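Local coordinates for conserved exported protein (PDB 3CLW) that probably hydrolyses O-glycosidic bonds, as expected of a TIM-barrel enzyme of glycoside hydrolase family 30, although its substrate is unknown, at residues I72-Y77 / N90-F95; K83-S88 / A140-T145; G100-T105 / A161-K166. All blocks are in the same frame, centred on the assembly; numbering follows the deposited sequence.

Interaction 1. Residues I72-Y77 / N90-F95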
ATOM      1  N   ILE A  72       6.536  -1.232 -13.164  1.00 31.83           N
ATOM      2  CA  ILE A  72       7.136  -1.012 -14.456  1.00 31.12           C
ATOM      3  C   ILE A  72       8.486  -1.727 -14.438  1.00 31.45           C
ATOM      4  O   ILE A  72       9.360  -1.438 -13.604  1.00 32.07           O
ATOM      5  CB  ILE A  72       7.266   0.498 -14.756  1.00 31.19           C
ATOM      6  CG1 ILE A  72       5.865   1.159 -14.786  1.00 30.89           C
ATOM      7  CG2 ILE A  72       8.008   0.727 -16.048  1.00 28.50           C
ATOM      8  CD1 ILE A  72       4.878   0.566 -15.806  1.00 29.39           C
ATOM      9  N   GLY A  73       8.625  -2.698 -15.334  1.00 31.56           N
ATOM     10  CA  GLY A  73       9.814  -3.531 -15.393  1.00 30.89           C
ATOM     11  C   GLY A  73      11.096  -2.852 -15.865  1.00 30.54           C
ATOM     12  O   GLY A  73      11.074  -1.873 -16.606  1.00 29.77           O
ATOM     13  N   ALA A  74      12.215  -3.439 -15.473  1.00 31.20           N
ATOM     14  CA  ALA A  74      13.540  -2.870 -15.664  1.00 31.62           C
ATOM     15  C   ALA A  74      14.314  -3.814 -16.568  1.00 32.28           C
ATOM     16  O   ALA A  74      15.477  -3.561 -16.892  1.00 33.16           O
ATOM     17  CB  ALA A  74      14.236  -2.704 -14.302  1.00 31.02           C
ATOM     18  N   GLY A  75      13.664  -4.919 -16.963  1.00 32.18           N
ATOM     19  CA  GLY A  75      14.203  -5.826 -17.962  1.00 31.05           C
ATOM     20  C   GLY A  75      15.165  -6.880 -17.449  1.00 32.06           C
ATOM     21  O   GLY A  75      16.011  -7.374 -18.190  1.00 31.47           O
ATOM     22  N   SER A  76      15.055  -7.242 -16.186  1.00 32.19           N
ATOM     23  CA  SER A  76      15.863  -8.332 -15.698  1.00 33.40           C
ATOM     24  C   SER A  76      15.500  -9.654 -16.428  1.00 34.08           C
ATOM     25  O   SER A  76      16.273 -10.593 -16.433  1.00 34.59           O
ATOM     26  CB  SER A  76      15.699  -8.485 -14.188  1.00 33.08           C
ATOM     27  OG  SER A  76      14.347  -8.575 -13.824  1.00 34.53           O
ATOM     28  N   TYR A  77      14.340  -9.695 -17.068  1.00 34.31           N
ATOM     29  CA  TYR A  77      13.966 -10.839 -17.882  1.00 34.73           C
ATOM     30  C   TYR A  77      14.739 -10.882 -19.207  1.00 34.97           C
ATOM     31  O   TYR A  77      15.333 -11.908 -19.535  1.00 35.71           O
ATOM     32  CB  TYR A  77      12.446 -10.891 -18.129  1.00 34.65           C
ATOM     33  CG  TYR A  77      12.051 -12.002 -19.087  1.00 36.81           C
ATOM     34  CD1 TYR A  77      11.869 -13.306 -18.623  1.00 35.46           C
ATOM     35  CD2 TYR A  77      11.886 -11.757 -20.462  1.00 35.22           C
ATOM     36  CE1 TYR A  77      11.512 -14.338 -19.479  1.00 34.50           C
ATOM     37  CE2 TYR A  77      11.548 -12.776 -21.324  1.00 37.38           C
ATOM     38  CZ  TYR A  77      11.358 -14.089 -20.822  1.00 37.83           C
ATOM     39  OH  TYR A  77      10.994 -15.152 -21.678  1.00 39.07           O
ATOM     40  N   ASN A  90      10.427 -13.301 -10.311  1.00 35.14           N
ATOM     41  CA  ASN A  90      10.699 -11.922  -9.919  1.00 34.42           C
ATOM     42  C   ASN A  90      11.389 -11.085 -10.984  1.00 34.34           C
ATOM     43  O   ASN A  90      11.690  -9.912 -10.743  1.00 34.68           O
ATOM     44  CB  ASN A  90      11.508 -11.901  -8.632  1.00 34.53           C
ATOM     45  CG  ASN A  90      10.746 -12.484  -7.458  1.00 33.82           C
ATOM     46  OD1 ASN A  90       9.596 -12.853  -7.575  1.00 31.00           O
ATOM     47  ND2 ASN A  90      11.395 -12.565  -6.331  1.00 35.54           N
ATOM     48  N   ARG A  91      11.631 -11.692 -12.145  1.00 33.57           N
ATOM     49  CA  ARG A  91      12.165 -11.001 -13.315  1.00 33.87           C
ATOM     50  C   ARG A  91      11.053 -10.212 -13.989  1.00 33.99           C
ATOM     51  O   ARG A  91       9.880 -10.611 -13.935  1.00 33.91           O
ATOM     52  CB  ARG A  91      12.744 -12.015 -14.314  1.00 33.88           C
ATOM     53  CG  ARG A  91      14.151 -12.471 -13.946  1.00 35.20           C
ATOM     54  CD  ARG A  91      14.572 -13.697 -14.757  1.00 34.23           C
ATOM     55  NE  ARG A  91      15.724 -14.331 -14.134  1.00 35.49           N
ATOM     56  CZ  ARG A  91      15.949 -15.649 -14.122  1.00 35.89           C
ATOM     57  NH1 ARG A  91      15.108 -16.528 -14.692  1.00 31.98           N
ATOM     58  NH2 ARG A  91      17.023 -16.079 -13.520  1.00 29.80           N
ATOM     59  N   THR A  92      11.423  -9.096 -14.617  1.00 33.82           N
ATOM     60  CA  THR A  92      10.461  -8.229 -15.312  1.00 32.87           C
ATOM     61  C   THR A  92      10.927  -7.963 -16.728  1.00 32.83           C
ATOM     62  O   THR A  92      12.138  -7.858 -16.974  1.00 33.57           O
ATOM     63  CB  THR A  92      10.280  -6.832 -14.590  1.00 32.92           C
ATOM     64  OG1 THR A  92      11.494  -6.060 -14.683  1.00 32.81           O
ATOM     65  CG2 THR A  92       9.956  -7.000 -13.127  1.00 31.46           C
ATOM     66  N   GLU A  93       9.992  -7.834 -17.657  1.00 31.02           N
ATOM     67  CA  GLU A  93      10.325  -7.288 -18.944  1.00 32.30           C
ATOM     68  C   GLU A  93      10.561  -5.763 -18.868  1.00 32.69           C
ATOM     69  O   GLU A  93      10.350  -5.147 -17.828  1.00 33.79           O
ATOM     70  CB  GLU A  93       9.209  -7.583 -19.949  1.00 31.68           C
ATOM     71  CG  GLU A  93       8.971  -9.078 -20.153  1.00 33.02           C
ATOM     72  CD  GLU A  93       7.819  -9.334 -21.062  1.00 33.21           C
ATOM     73  OE1 GLU A  93       6.668  -9.147 -20.631  1.00 33.42           O
ATOM     74  OE2 GLU A  93       8.083  -9.677 -22.228  1.00 36.55           O
ATOM     75  N   CYS A  94      11.034  -5.169 -19.956  1.00 31.98           N
ATOM     76  CA  CYS A  94      11.160  -3.717 -20.016  1.00 31.78           C
ATOM     77  C   CYS A  94      10.566  -3.257 -21.340  1.00 31.20           C
ATOM     78  O   CYS A  94      10.922  -3.788 -22.406  1.00 30.88           O
ATOM     79  CB  CYS A  94      12.638  -3.254 -19.875  1.00 30.84           C
ATOM     80  SG  CYS A  94      12.835  -1.467 -19.673  1.00 31.77           S
ATOM     81  N   PHE A  95       9.691  -2.251 -21.285  1.00 31.32           N
ATOM     82  CA  PHE A  95       9.161  -1.655 -22.531  1.00 31.93           C
ATOM     83  C   PHE A  95      10.270  -1.101 -23.449  1.00 32.55           C
ATOM     84  O   PHE A  95      10.129  -1.131 -24.671  1.00 33.49           O
ATOM     85  CB  PHE A  95       8.144  -0.532 -22.249  1.00 31.95           C
ATOM     86  CG  PHE A  95       6.917  -0.979 -21.473  1.00 30.90           C
ATOM     87  CD1 PHE A  95       6.195  -2.095 -21.866  1.00 29.09           C
ATOM     88  CD2 PHE A  95       6.499  -0.271 -20.345  1.00 31.09           C
ATOM     89  CE1 PHE A  95       5.033  -2.480 -21.152  1.00 30.48           C
ATOM     90  CE2 PHE A  95       5.348  -0.653 -19.618  1.00 30.30           C
ATOM     91  CZ  PHE A  95       4.631  -1.761 -20.019  1.00 27.93           C
TER
HETATM   92  O   HOH W   1       8.954  -1.592 -18.643  1.00 29.80           O
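Thr92 holds residues 72-77 through three hydrogen-bonding groups, each engaged differently. Its side-chain oxygen accepts from the backbone of Ala74, with N 2.8 Å from Thr92 OG1, and more weakly from Gly75 N. Thr92 OG1 can meet these two consecutive N-H groups because it sits between its own backbone N and carbonyl carbon (chi1 67°). Thr92 N donates to Ser76 OG at 3.1 Å, and Thr92 O accepts from Tyr77 N at 2.9 Å, with the donor 42° above the carbonyl plane. Both hydroxyls, Ser76 OG and Thr92 OG1, are also hydrogen-bonded to Glu198 OE1, which ties the two segments to a third loop.

Both segments belong to the long connection between strand 68-71 and helix 108-119. This strand-to-helix loop of the TIM barrel folds back on itself without forming a regular strand pair.

Two CA-H...O contacts bring the backbones close: Gly73 CA is 3.0 Å from Glu93 O and Gly75 CA 3.1 Å from Thr92 O. A weak bond from Gly75 N to Glu93 O adds to them. Farther along, a water links the two segments, donating to Gly73 O and accepting from Phe95 N at 2.8 Å.

One apolar contact lies where Ile72 meets Phe95: Ile72 CD1 comes in at the edge of the Phe95 ring, 4.0 Å from CE2, the side chains crossing at about a right angle. Glu93 packs beside the Tyr77 ring, the two side chains pointing the same way, with Tyr77 CD2 4.0 Å from Glu93 CG, while Glu93 OE1 accepts from Gln107 N.

Interaction 2. Residues K83-S88 / A140-T145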
ATOM      1  N   LYS A  83      24.426 -11.271 -14.698  1.00 38.71           N
ATOM      2  CA  LYS A  83      24.309 -11.494 -13.245  1.00 40.83           C
ATOM      3  C   LYS A  83      23.048 -10.782 -12.752  1.00 39.92           C
ATOM      4  O   LYS A  83      23.109  -9.672 -12.223  1.00 39.14           O
ATOM      5  CB  LYS A  83      25.545 -11.008 -12.465  1.00 41.25           C
ATOM      6  CG  LYS A  83      26.869 -11.486 -13.071  1.00 45.24           C
ATOM      7  CD  LYS A  83      28.105 -11.340 -12.154  1.00 43.66           C
ATOM      8  CE  LYS A  83      29.269 -12.184 -12.779  1.00 48.49           C
ATOM      9  NZ  LYS A  83      30.623 -12.008 -12.088  1.00 52.47           N
ATOM     10  N   GLU A  84      21.906 -11.428 -12.970  1.00 39.25           N
ATOM     11  CA  GLU A  84      20.597 -10.785 -12.805  1.00 38.91           C
ATOM     12  C   GLU A  84      19.763 -11.427 -11.699  1.00 38.97           C
ATOM     13  O   GLU A  84      20.252 -12.291 -10.965  1.00 38.87           O
ATOM     14  CB  GLU A  84      19.838 -10.839 -14.131  1.00 39.08           C
ATOM     15  CG  GLU A  84      20.057  -9.627 -15.027  1.00 38.63           C
ATOM     16  CD  GLU A  84      19.338  -8.352 -14.514  1.00 36.91           C
ATOM     17  OE1 GLU A  84      18.735  -8.377 -13.426  1.00 33.77           O
ATOM     18  OE2 GLU A  84      19.391  -7.310 -15.198  1.00 39.12           O
ATOM     19  N   VAL A  85      18.508 -10.992 -11.571  1.00 38.47           N
ATOM     20  CA  VAL A  85      17.531 -11.648 -10.696  1.00 37.84           C
ATOM     21  C   VAL A  85      17.618 -13.160 -10.911  1.00 38.27           C
ATOM     22  O   VAL A  85      17.621 -13.650 -12.061  1.00 38.00           O
ATOM     23  CB  VAL A  85      16.091 -11.127 -10.989  1.00 38.15           C
ATOM     24  CG1 VAL A  85      15.034 -11.820 -10.113  1.00 35.74           C
ATOM     25  CG2 VAL A  85      16.038  -9.602 -10.797  1.00 38.21           C
ATOM     26  N   ASP A  86      17.704 -13.894  -9.805  1.00 39.01           N
ATOM     27  CA  ASP A  86      18.085 -15.317  -9.847  1.00 39.79           C
ATOM     28  C   ASP A  86      16.924 -16.318  -9.973  1.00 40.37           C
ATOM     29  O   ASP A  86      17.127 -17.526  -9.844  1.00 41.71           O
ATOM     30  CB  ASP A  86      19.004 -15.673  -8.657  1.00 39.18           C
ATOM     31  CG  ASP A  86      18.320 -15.541  -7.300  1.00 40.20           C
ATOM     32  OD1 ASP A  86      17.076 -15.540  -7.203  1.00 41.83           O
ATOM     33  OD2 ASP A  86      19.045 -15.438  -6.291  1.00 41.21           O
ATOM     34  N   ASN A  87      15.716 -15.828 -10.239  1.00 40.09           N
ATOM     35  CA  ASN A  87      14.560 -16.696 -10.317  1.00 39.68           C
ATOM     36  C   ASN A  87      13.549 -16.129 -11.312  1.00 39.49           C
ATOM     37  O   ASN A  87      13.577 -14.922 -11.661  1.00 39.30           O
ATOM     38  CB  ASN A  87      13.924 -16.838  -8.930  1.00 39.52           C
ATOM     39  CG  ASN A  87      13.344 -15.545  -8.441  1.00 40.09           C
ATOM     40  OD1 ASN A  87      12.221 -15.199  -8.800  1.00 38.19           O
ATOM     41  ND2 ASN A  87      14.111 -14.800  -7.628  1.00 38.18           N
ATOM     42  N   SER A  88      12.648 -16.999 -11.756  1.00 37.83           N
ATOM     43  CA  SER A  88      11.752 -16.672 -12.847  1.00 36.09           C
ATOM     44  C   SER A  88      10.519 -15.893 -12.420  1.00 35.29           C
ATOM     45  O   SER A  88       9.918 -15.207 -13.248  1.00 34.76           O
ATOM     46  CB  SER A  88      11.365 -17.929 -13.629  1.00 35.94           C
ATOM     47  OG  SER A  88      10.616 -18.798 -12.819  1.00 36.34           O
ATOM     48  N   ALA A 140      25.274  -2.736 -15.228  1.00 35.08           N
ATOM     49  CA  ALA A 140      24.658  -3.368 -16.408  1.00 35.58           C
ATOM     50  C   ALA A 140      23.614  -4.459 -16.039  1.00 36.01           C
ATOM     51  O   ALA A 140      23.455  -5.467 -16.747  1.00 36.13           O
ATOM     52  CB  ALA A 140      25.716  -3.915 -17.359  1.00 34.97           C
ATOM     53  N   SER A 141      22.905  -4.234 -14.939  1.00 35.24           N
ATOM     54  CA  SER A 141      21.984  -5.205 -14.417  1.00 35.00           C
ATOM     55  C   SER A 141      21.033  -4.514 -13.427  1.00 34.85           C
ATOM     56  O   SER A 141      21.341  -3.465 -12.868  1.00 33.35           O
ATOM     57  CB  SER A 141      22.753  -6.338 -13.747  1.00 35.35           C
ATOM     58  OG  SER A 141      21.887  -7.149 -12.991  1.00 37.17           O
ATOM     59  N   THR A 142      19.846  -5.092 -13.253  1.00 35.16           N
ATOM     60  CA  THR A 142      18.916  -4.603 -12.232  1.00 35.00           C
ATOM     61  C   THR A 142      19.411  -5.020 -10.834  1.00 35.64           C
ATOM     62  O   THR A 142      18.945  -4.499  -9.808  1.00 36.13           O
ATOM     63  CB  THR A 142      17.511  -5.148 -12.473  1.00 34.97           C
ATOM     64  OG1 THR A 142      17.515  -6.554 -12.232  1.00 36.75           O
ATOM     65  CG2 THR A 142      17.057  -4.909 -13.913  1.00 33.50           C
ATOM     66  N   VAL A 143      20.349  -5.974 -10.793  1.00 35.72           N
ATOM     67  CA  VAL A 143      21.066  -6.254  -9.549  1.00 35.36           C
ATOM     68  C   VAL A 143      22.338  -5.389  -9.477  1.00 35.68           C
ATOM     69  O   VAL A 143      23.291  -5.564 -10.251  1.00 34.97           O
ATOM     70  CB  VAL A 143      21.324  -7.770  -9.335  1.00 35.19           C
ATOM     71  CG1 VAL A 143      21.908  -8.026  -7.929  1.00 35.31           C
ATOM     72  CG2 VAL A 143      20.000  -8.583  -9.540  1.00 33.11           C
ATOM     73  N   SER A 144      22.304  -4.428  -8.553  1.00 36.80           N
ATOM     74  CA  SER A 144      23.388  -3.479  -8.342  1.00 37.81           C
ATOM     75  C   SER A 144      24.583  -4.220  -7.729  1.00 38.79           C
ATOM     76  O   SER A 144      24.432  -5.339  -7.252  1.00 39.53           O
ATOM     77  CB  SER A 144      22.928  -2.366  -7.426  1.00 36.89           C
ATOM     78  OG  SER A 144      22.455  -2.940  -6.232  1.00 37.82           O
ATOM     79  N   THR A 145      25.761  -3.602  -7.752  1.00 39.99           N
ATOM     80  CA  THR A 145      26.951  -4.262  -7.221  1.00 41.10           C
ATOM     81  C   THR A 145      27.720  -3.421  -6.191  1.00 41.40           C
ATOM     82  O   THR A 145      28.886  -3.693  -5.926  1.00 42.35           O
ATOM     83  CB  THR A 145      27.897  -4.748  -8.355  1.00 40.65           C
ATOM     84  OG1 THR A 145      28.208  -3.656  -9.216  1.00 42.20           O
ATOM     85  CG2 THR A 145      27.257  -5.826  -9.179  1.00 40.64           C
TER
HETATM   86  O   HOH W   2      24.883  -7.606 -11.088  1.00 40.23           O
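A very short hydrogen bond, 2.5 Å from Thr142 OG1 to Glu84 OE1, marks this contact, although its exact length should be read with caution at 2.20 Å resolution. The hydroxyl is the donor, and at chi1 68° it is held close over its own backbone, facing the carboxylate. The same residue grips the other oxygen: Thr142 N lies 3.0 Å from Glu84 OE2 in a nearly straight bond (168° at the hydrogen), arriving from above the carboxylate plane. Glu84 reaches both donors by bending at chi2, and the two side chains cross at about a right angle. The buried Glu84 carboxylate has two further donors: Val85 N, met by the anti lone pair of Glu84 OE1, and Asn79 ND2 at Glu84 OE2, so its rotation is well restrained.

Ser141 makes a second bridge. Its OG donates to Lys83 O at 2.9 Å and accepts from Val143 N at 2.9 Å, the latter closing an ST turn that orients the hydroxyl. A water donates to both Lys83 O and Val143 O, adding a backbone-to-backbone bridge through solvent. Val143 packs its CG2 branch against the peptide between Glu84 and Val85, with CG2 3.5 Å from Val85 N, and Val85 CG2 rests 3.7 Å from Thr142 OG1.

Neither segment is helix or strand. Residues 83-88 lie in the connection from strand 68-71 to helix 108-119, and residues 140-145 in the one from strand 125-128 to helix 157-173, so the contact ties together the loops that follow two neighbouring parallel strands of the barrel.

Interaction 3. Residues G100-T105 / A161-K166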
ATOM      1  N   GLY A 100      16.908   1.851 -27.775  1.00 41.70           N
ATOM      2  CA  GLY A 100      16.000   2.982 -27.640  1.00 40.70           C
ATOM      3  C   GLY A 100      14.617   2.808 -28.262  1.00 39.58           C
ATOM      4  O   GLY A 100      13.857   3.750 -28.310  1.00 39.98           O
ATOM      5  N   LYS A 101      14.280   1.604 -28.709  1.00 39.11           N
ATOM      6  CA  LYS A 101      12.925   1.306 -29.196  1.00 38.24           C
ATOM      7  C   LYS A 101      11.974   0.827 -28.090  1.00 36.77           C
ATOM      8  O   LYS A 101      12.390   0.229 -27.095  1.00 36.38           O
ATOM      9  CB  LYS A 101      12.953   0.262 -30.319  1.00 38.75           C
ATOM     10  CG  LYS A 101      13.747   0.658 -31.538  1.00 42.18           C
ATOM     11  CD  LYS A 101      13.325   2.018 -32.078  1.00 48.62           C
ATOM     12  CE  LYS A 101      13.944   2.262 -33.464  1.00 51.85           C
ATOM     13  NZ  LYS A 101      13.958   3.728 -33.798  1.00 52.86           N
ATOM     14  N   TYR A 102      10.698   1.124 -28.263  1.00 35.40           N
ATOM     15  CA  TYR A 102       9.688   0.762 -27.260  1.00 34.35           C
ATOM     16  C   TYR A 102       8.842  -0.379 -27.764  1.00 33.92           C
ATOM     17  O   TYR A 102       8.395  -0.368 -28.912  1.00 33.21           O
ATOM     18  CB  TYR A 102       8.773   1.946 -26.940  1.00 33.40           C
ATOM     19  CG  TYR A 102       9.366   2.908 -25.953  1.00 32.55           C
ATOM     20  CD1 TYR A 102      10.239   3.922 -26.375  1.00 30.79           C
ATOM     21  CD2 TYR A 102       9.050   2.812 -24.596  1.00 30.51           C
ATOM     22  CE1 TYR A 102      10.791   4.800 -25.464  1.00 31.42           C
ATOM     23  CE2 TYR A 102       9.559   3.691 -23.682  1.00 31.35           C
ATOM     24  CZ  TYR A 102      10.448   4.684 -24.123  1.00 32.83           C
ATOM     25  OH  TYR A 102      10.997   5.552 -23.229  1.00 32.89           O
ATOM     26  N   ASP A 103       8.622  -1.355 -26.889  1.00 33.85           N
ATOM     27  CA  ASP A 103       7.680  -2.434 -27.157  1.00 33.40           C
ATOM     28  C   ASP A 103       6.624  -2.479 -26.053  1.00 32.86           C
ATOM     29  O   ASP A 103       6.857  -3.038 -24.982  1.00 31.89           O
ATOM     30  CB  ASP A 103       8.405  -3.781 -27.316  1.00 33.51           C
ATOM     31  CG  ASP A 103       7.453  -4.934 -27.754  1.00 35.77           C
ATOM     32  OD1 ASP A 103       6.231  -4.685 -27.872  1.00 35.28           O
ATOM     33  OD2 ASP A 103       7.939  -6.077 -27.984  1.00 37.18           O
ATOM     34  N   PHE A 104       5.463  -1.876 -26.323  1.00 32.54           N
ATOM     35  CA  PHE A 104       4.400  -1.842 -25.326  1.00 33.11           C
ATOM     36  C   PHE A 104       3.515  -3.121 -25.265  1.00 33.57           C
ATOM     37  O   PHE A 104       2.531  -3.184 -24.508  1.00 34.07           O
ATOM     38  CB  PHE A 104       3.566  -0.545 -25.439  1.00 32.36           C
ATOM     39  CG  PHE A 104       4.267   0.666 -24.874  1.00 31.95           C
ATOM     40  CD1 PHE A 104       4.599   0.731 -23.516  1.00 31.17           C
ATOM     41  CD2 PHE A 104       4.611   1.749 -25.697  1.00 29.57           C
ATOM     42  CE1 PHE A 104       5.270   1.869 -22.991  1.00 29.86           C
ATOM     43  CE2 PHE A 104       5.247   2.876 -25.173  1.00 30.17           C
ATOM     44  CZ  PHE A 104       5.576   2.934 -23.823  1.00 28.82           C
ATOM     45  N   THR A 105       3.907  -4.161 -25.999  1.00 33.33           N
ATOM     46  CA  THR A 105       3.185  -5.432 -25.885  1.00 33.31           C
ATOM     47  C   THR A 105       3.731  -6.276 -24.752  1.00 32.58           C
ATOM     48  O   THR A 105       3.178  -7.305 -24.467  1.00 32.80           O
ATOM     49  CB  THR A 105       3.249  -6.305 -27.151  1.00 33.04           C
ATOM     50  OG1 THR A 105       4.574  -6.825 -27.270  1.00 34.31           O
ATOM     51  CG2 THR A 105       2.838  -5.534 -28.431  1.00 31.30           C
ATOM     52  N   ALA A 161      13.858   9.297 -16.212  1.00 33.53           N
ATOM     53  CA  ALA A 161      12.630  10.104 -16.039  1.00 32.36           C
ATOM     54  C   ALA A 161      11.795  10.116 -17.318  1.00 31.82           C
ATOM     55  O   ALA A 161      10.559   9.997 -17.254  1.00 31.79           O
ATOM     56  CB  ALA A 161      12.951  11.527 -15.577  1.00 30.99           C
ATOM     57  N   ARG A 162      12.457  10.246 -18.469  1.00 30.89           N
ATOM     58  CA  ARG A 162      11.742  10.246 -19.722  1.00 31.98           C
ATOM     59  C   ARG A 162      11.057   8.890 -20.033  1.00 31.09           C
ATOM     60  O   ARG A 162       9.959   8.857 -20.569  1.00 30.56           O
ATOM     61  CB  ARG A 162      12.635  10.680 -20.872  1.00 32.27           C
ATOM     62  CG  ARG A 162      12.863  12.221 -20.918  1.00 36.90           C
ATOM     63  CD  ARG A 162      13.384  12.630 -22.290  1.00 39.07           C
ATOM     64  NE  ARG A 162      14.664  11.998 -22.588  1.00 45.48           N
ATOM     65  CZ  ARG A 162      15.863  12.543 -22.335  1.00 51.64           C
ATOM     66  NH1 ARG A 162      15.972  13.750 -21.753  1.00 49.90           N
ATOM     67  NH2 ARG A 162      16.974  11.871 -22.658  1.00 53.81           N
ATOM     68  N   PHE A 163      11.743   7.800 -19.688  1.00 31.36           N
ATOM     69  CA  PHE A 163      11.234   6.448 -19.819  1.00 31.21           C
ATOM     70  C   PHE A 163       9.961   6.262 -18.979  1.00 31.13           C
ATOM     71  O   PHE A 163       8.956   5.805 -19.506  1.00 31.03           O
ATOM     72  CB  PHE A 163      12.292   5.418 -19.405  1.00 30.80           C
ATOM     73  CG  PHE A 163      11.721   4.048 -19.121  1.00 30.24           C
ATOM     74  CD1 PHE A 163      11.273   3.233 -20.164  1.00 30.19           C
ATOM     75  CD2 PHE A 163      11.627   3.578 -17.810  1.00 31.83           C
ATOM     76  CE1 PHE A 163      10.730   1.958 -19.918  1.00 30.33           C
ATOM     77  CE2 PHE A 163      11.105   2.282 -17.540  1.00 29.83           C
ATOM     78  CZ  PHE A 163      10.640   1.487 -18.623  1.00 30.50           C
ATOM     79  N   LEU A 164      10.031   6.630 -17.695  1.00 30.69           N
ATOM     80  CA  LEU A 164       8.886   6.586 -16.782  1.00 30.77           C
ATOM     81  C   LEU A 164       7.699   7.453 -17.227  1.00 30.83           C
ATOM     82  O   LEU A 164       6.561   7.016 -17.147  1.00 30.67           O
ATOM     83  CB  LEU A 164       9.294   6.990 -15.372  1.00 30.88           C
ATOM     84  CG  LEU A 164      10.278   6.082 -14.638  1.00 30.50           C
ATOM     85  CD1 LEU A 164      10.704   6.737 -13.344  1.00 27.00           C
ATOM     86  CD2 LEU A 164       9.563   4.756 -14.338  1.00 30.21           C
ATOM     87  N   VAL A 165       7.980   8.655 -17.726  1.00 30.44           N
ATOM     88  CA  VAL A 165       6.937   9.543 -18.217  1.00 30.57           C
ATOM     89  C   VAL A 165       6.307   9.045 -19.511  1.00 30.72           C
ATOM     90  O   VAL A 165       5.100   9.079 -19.641  1.00 30.54           O
ATOM     91  CB  VAL A 165       7.418  11.022 -18.371  1.00 30.56           C
ATOM     92  CG1 VAL A 165       6.450  11.828 -19.229  1.00 29.80           C
ATOM     93  CG2 VAL A 165       7.571  11.659 -17.010  1.00 31.35           C
ATOM     94  N   LYS A 166       7.123   8.600 -20.464  1.00 31.56           N
ATOM     95  CA  LYS A 166       6.593   8.030 -21.712  1.00 31.95           C
ATOM     96  C   LYS A 166       5.687   6.796 -21.477  1.00 31.71           C
ATOM     97  O   LYS A 166       4.698   6.626 -22.183  1.00 31.70           O
ATOM     98  CB  LYS A 166       7.705   7.686 -22.714  1.00 32.75           C
ATOM     99  CG  LYS A 166       7.233   6.729 -23.860  1.00 34.80           C
ATOM    100  CD  LYS A 166       7.829   7.106 -25.172  1.00 38.65           C
ATOM    101  CE  LYS A 166       7.290   6.221 -26.291  1.00 40.08           C
ATOM    102  NZ  LYS A 166       7.993   6.519 -27.556  1.00 39.77           N
TER
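Lys166 lays its aliphatic chain over one face of the Tyr102 ring. The segment carrying Lys166 is part of helix 157-173 of the TIM barrel, and the ring comes from the loop that precedes helix 108-119, so the overlap packs that loop against this helix. The geometry is that of a CH-pi contact: Lys166 CE is 3.8 Å from the centroid of the Tyr102 ring and only 12° off its normal. The ammonium lies farther out, with NZ 4.2 Å from the same centroid and 33° off the normal, an off-centre cation-pi interaction.

The phenol end of Tyr102 reaches the helix one turn earlier. Its OH lies 3.5 Å from Phe163 CA and near the plane of the Phe163 ring, at the edge, while Tyr102 CE2 is 3.9 Å from Phe163 CD1. Phe104 offers its own ring edge to the lysine, with CE2 4.1 Å from Lys166 CE, and stacks on His170 farther along the helix.

Between Tyr102 and Phe104, Asp103 shapes the loop: Asp103 OD1 accepts from Thr105 N at 3.0 Å, an Asx turn, and also from Thr105 OG1 at 2.8 Å, both donors approaching from the same face of the carboxylate plane.

Overall arrangement
Interaction 1 lies between the other two, its centre about 10 Å from that of interaction 2 and about 12 Å from that of interaction 3, whereas interactions 2 and 3 are about 20 Å apart and do not touch. All draw on the connection from strand 68-71 to helix 108-119. Interaction 1 closes before interaction 3 opens, while interaction 2 alternates along the chain with both. Hydrogen bonds from Arg91 NE to Val85 O and from Asp103 N to Phe95 O join interaction 1 to 2 and to 3, respectively. One long barrel loop, folded on itself, is thereby fixed to the next loop and to helix 157-173.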